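Local coordinates for protein intermedilysin (Streptococcus intermedius, PDB 5IMW) that probably lyses host cells by binding cholesterol-containing membranes, changing shape and assembling into an oligomeric membrane pore, at residues Pro177-Asp181 with Met248-Phe252. Numbering follows the deposited sequence.
Sequences PLNVD and MYVKF
Lys251 rises from strand 246-254 to meet the loop Leu178-Val180, its side chain sliding past that of Leu178 in the opposite direction. At its root, CB lies against the tip of Leu178, with Leu178 CD1 at 3.8 Å from Lys251 CB. The same methyl group comes down near the strand backbone, where Leu178 CD1 is 4.2 Å from Val250 C. With CG anti to the carbonyl carbon (chi1 -58°), the Leu178 side chain is directed at the strand. Farther along the lysine, CD passes a branch of Val180, with Val180 CG2 4.2 Å from Lys251 CD; both side chains also touch Ile194 of strand 191-200. A bend at chi3 (82°) then turns CE and NZ toward the Leu178 carbonyl and Asn179, whose side chain crosses the lysine at about a right angle. NZ is placed 3.1 Å from Asn179 OD1, a probable hydrogen bond, but doubtful in detail because the model puts NZ too close to Leu178 O. The loop, which links helix 171-174 to helix 183-187, packs over part of one face of the five-stranded antiparallel sheet, on its middle strand 246-254; on that side the ring of Tyr249 leads away to Phe167 and Phe171, while Val250 faces Leu312 of helix 310-318 on the other. This is consistent with the pore-forming domain of cholesterol-dependent cytolysins, where short helices between the first two strands of the sheet refold into a membrane hairpin. The chemistry is thus divided along a single lysine: its aliphatic part extends the apolar packing of Leu178 and Val180, while the ammonium probably gives a hydrogen bond to the side-chain amide oxygen of Asn179, and Glu253 OE2, in a long, weak ion pair, may offset part of its charge.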
ATOM      1  N   PRO A 177     -17.950   3.389   6.948  1.00100.18           N
ATOM      2  CA  PRO A 177     -17.977   4.658   7.692  1.00112.24           C
ATOM      3  C   PRO A 177     -17.012   5.699   7.149  1.00111.62           C
ATOM      4  O   PRO A 177     -17.178   6.888   7.447  1.00109.44           O
ATOM      5  CB  PRO A 177     -17.602   4.238   9.120  1.00111.91           C
ATOM      6  CG  PRO A 177     -17.922   2.786   9.194  1.00 99.82           C
ATOM      7  CD  PRO A 177     -17.673   2.239   7.827  1.00 98.41           C
ATOM      8  N   LEU A 178     -16.009   5.295   6.363  1.00109.35           N
ATOM      9  CA  LEU A 178     -15.089   6.265   5.780  1.00109.39           C
ATOM     10  C   LEU A 178     -15.740   7.058   4.655  1.00122.01           C
ATOM     11  O   LEU A 178     -15.284   8.165   4.353  1.00125.76           O
ATOM     12  CB  LEU A 178     -13.834   5.571   5.243  1.00116.72           C
ATOM     13  CG  LEU A 178     -12.954   4.730   6.176  1.00120.37           C
ATOM     14  CD1 LEU A 178     -11.484   5.095   5.963  1.00 94.08           C
ATOM     15  CD2 LEU A 178     -13.321   4.879   7.645  1.00112.21           C
ATOM     16  N   ASN A 179     -16.784   6.513   4.034  1.00125.89           N
ATOM     17  CA  ASN A 179     -17.500   7.156   2.931  1.00129.28           C
ATOM     18  C   ASN A 179     -16.534   7.831   1.958  1.00115.29           C
ATOM     19  O   ASN A 179     -16.700   8.990   1.571  1.00119.12           O
ATOM     20  CB  ASN A 179     -18.548   8.144   3.456  1.00126.58           C
ATOM     21  CG  ASN A 179     -17.947   9.297   4.252  1.00123.57           C
ATOM     22  OD1 ASN A 179     -16.977   9.928   3.831  1.00121.22           O
ATOM     23  ND2 ASN A 179     -18.537   9.582   5.408  1.00117.99           N
ATOM     24  N   VAL A 180     -15.514   7.077   1.551  1.00128.89           N
ATOM     25  CA  VAL A 180     -14.522   7.572   0.604  1.00127.62           C
ATOM     26  C   VAL A 180     -15.226   8.120  -0.628  1.00121.20           C
ATOM     27  O   VAL A 180     -15.621   7.361  -1.522  1.00109.65           O
ATOM     28  CB  VAL A 180     -13.517   6.472   0.217  1.00112.41           C
ATOM     29  CG1 VAL A 180     -12.590   6.951  -0.894  1.00112.31           C
ATOM     30  CG2 VAL A 180     -12.702   6.052   1.431  1.00109.70           C
ATOM     31  N   ASP A 181     -15.396   9.439  -0.679  1.00130.20           N
ATOM     32  CA  ASP A 181     -15.859  10.087  -1.898  1.00136.69           C
ATOM     33  C   ASP A 181     -14.876   9.797  -3.021  1.00120.54           C
ATOM     34  O   ASP A 181     -13.697  10.153  -2.931  1.00114.79           O
ATOM     35  CB  ASP A 181     -15.993  11.594  -1.679  1.00143.60           C
ATOM     36  CG  ASP A 181     -16.270  12.348  -2.967  1.00130.90           C
ATOM     37  OD1 ASP A 181     -16.994  11.810  -3.830  1.00128.66           O
ATOM     38  OD2 ASP A 181     -15.759  13.479  -3.116  1.00111.50           O
ATOM     39  N   MET A 248      -6.360   0.040  12.969  1.00 81.06           N
ATOM     40  CA  MET A 248      -7.196   1.150  12.537  1.00 72.44           C
ATOM     41  C   MET A 248      -7.026   1.373  11.044  1.00 77.96           C
ATOM     42  O   MET A 248      -5.927   1.226  10.503  1.00 89.91           O
ATOM     43  CB  MET A 248      -6.842   2.435  13.299  1.00 81.28           C
ATOM     44  CG  MET A 248      -5.352   2.604  13.529  1.00 77.15           C
ATOM     45  SD  MET A 248      -4.833   4.245  14.082  1.00 88.12           S
ATOM     46  CE  MET A 248      -6.255   4.808  15.013  1.00 74.83           C
ATOM     47  N   TYR A 249      -8.132   1.705  10.384  1.00 99.44           N
ATOM     48  CA  TYR A 249      -8.124   2.197   9.014  1.00 83.62           C
ATOM     49  C   TYR A 249      -8.386   3.697   9.045  1.00 78.69           C
ATOM     50  O   TYR A 249      -9.322   4.154   9.712  1.00 73.34           O
ATOM     51  CB  TYR A 249      -9.186   1.491   8.167  1.00 88.32           C
ATOM     52  CG  TYR A 249      -8.876   0.045   7.829  1.00 89.75           C
ATOM     53  CD1 TYR A 249      -7.641  -0.322   7.307  1.00 84.64           C
ATOM     54  CD2 TYR A 249      -9.823  -0.952   8.028  1.00 92.34           C
ATOM     55  CE1 TYR A 249      -7.358  -1.640   6.992  1.00 84.37           C
ATOM     56  CE2 TYR A 249      -9.548  -2.275   7.719  1.00101.88           C
ATOM     57  CZ  TYR A 249      -8.314  -2.612   7.202  1.00101.95           C
ATOM     58  OH  TYR A 249      -8.033  -3.926   6.892  1.00 87.30           O
ATOM     59  N   VAL A 250      -7.556   4.460   8.336  1.00 98.42           N
ATOM     60  CA  VAL A 250      -7.660   5.912   8.316  1.00 90.90           C
ATOM     61  C   VAL A 250      -7.601   6.397   6.875  1.00 76.35           C
ATOM     62  O   VAL A 250      -6.931   5.801   6.026  1.00 77.85           O
ATOM     63  CB  VAL A 250      -6.544   6.580   9.148  1.00 88.57           C
ATOM     64  CG1 VAL A 250      -6.822   8.071   9.307  1.00 80.65           C
ATOM     65  CG2 VAL A 250      -6.403   5.901  10.505  1.00 82.84           C
ATOM     66  N   LYS A 251      -8.310   7.491   6.606  1.00 92.53           N
ATOM     67  CA  LYS A 251      -8.315   8.139   5.302  1.00 95.39           C
ATOM     68  C   LYS A 251      -7.702   9.533   5.392  1.00 94.58           C
ATOM     69  O   LYS A 251      -7.843  10.231   6.400  1.00 94.27           O
ATOM     70  CB  LYS A 251      -9.744   8.231   4.745  1.00 96.13           C
ATOM     71  CG  LYS A 251     -10.168   9.617   4.241  1.00 98.26           C
ATOM     72  CD  LYS A 251     -11.455   9.555   3.436  1.00107.54           C
ATOM     73  CE  LYS A 251     -12.693   9.541   4.308  1.00110.50           C
ATOM     74  NZ  LYS A 251     -13.930   9.571   3.476  1.00110.22           N
ATOM     75  N   PHE A 252      -7.023   9.929   4.317  1.00107.54           N
ATOM     76  CA  PHE A 252      -6.485  11.275   4.161  1.00103.29           C
ATOM     77  C   PHE A 252      -7.042  11.875   2.878  1.00 97.99           C
ATOM     78  O   PHE A 252      -6.948  11.258   1.813  1.00101.90           O
ATOM     79  CB  PHE A 252      -4.952  11.261   4.113  1.00109.23           C
ATOM     80  CG  PHE A 252      -4.310  10.580   5.290  1.00114.07           C
ATOM     81  CD1 PHE A 252      -4.141  11.256   6.485  1.00110.49           C
ATOM     82  CD2 PHE A 252      -3.871   9.267   5.202  1.00106.32           C
ATOM     83  CE1 PHE A 252      -3.551  10.639   7.572  1.00 95.50           C
ATOM     84  CE2 PHE A 252      -3.278   8.644   6.287  1.00 96.05           C
ATOM     85  CZ  PHE A 252      -3.118   9.332   7.472  1.00 91.21           C
TER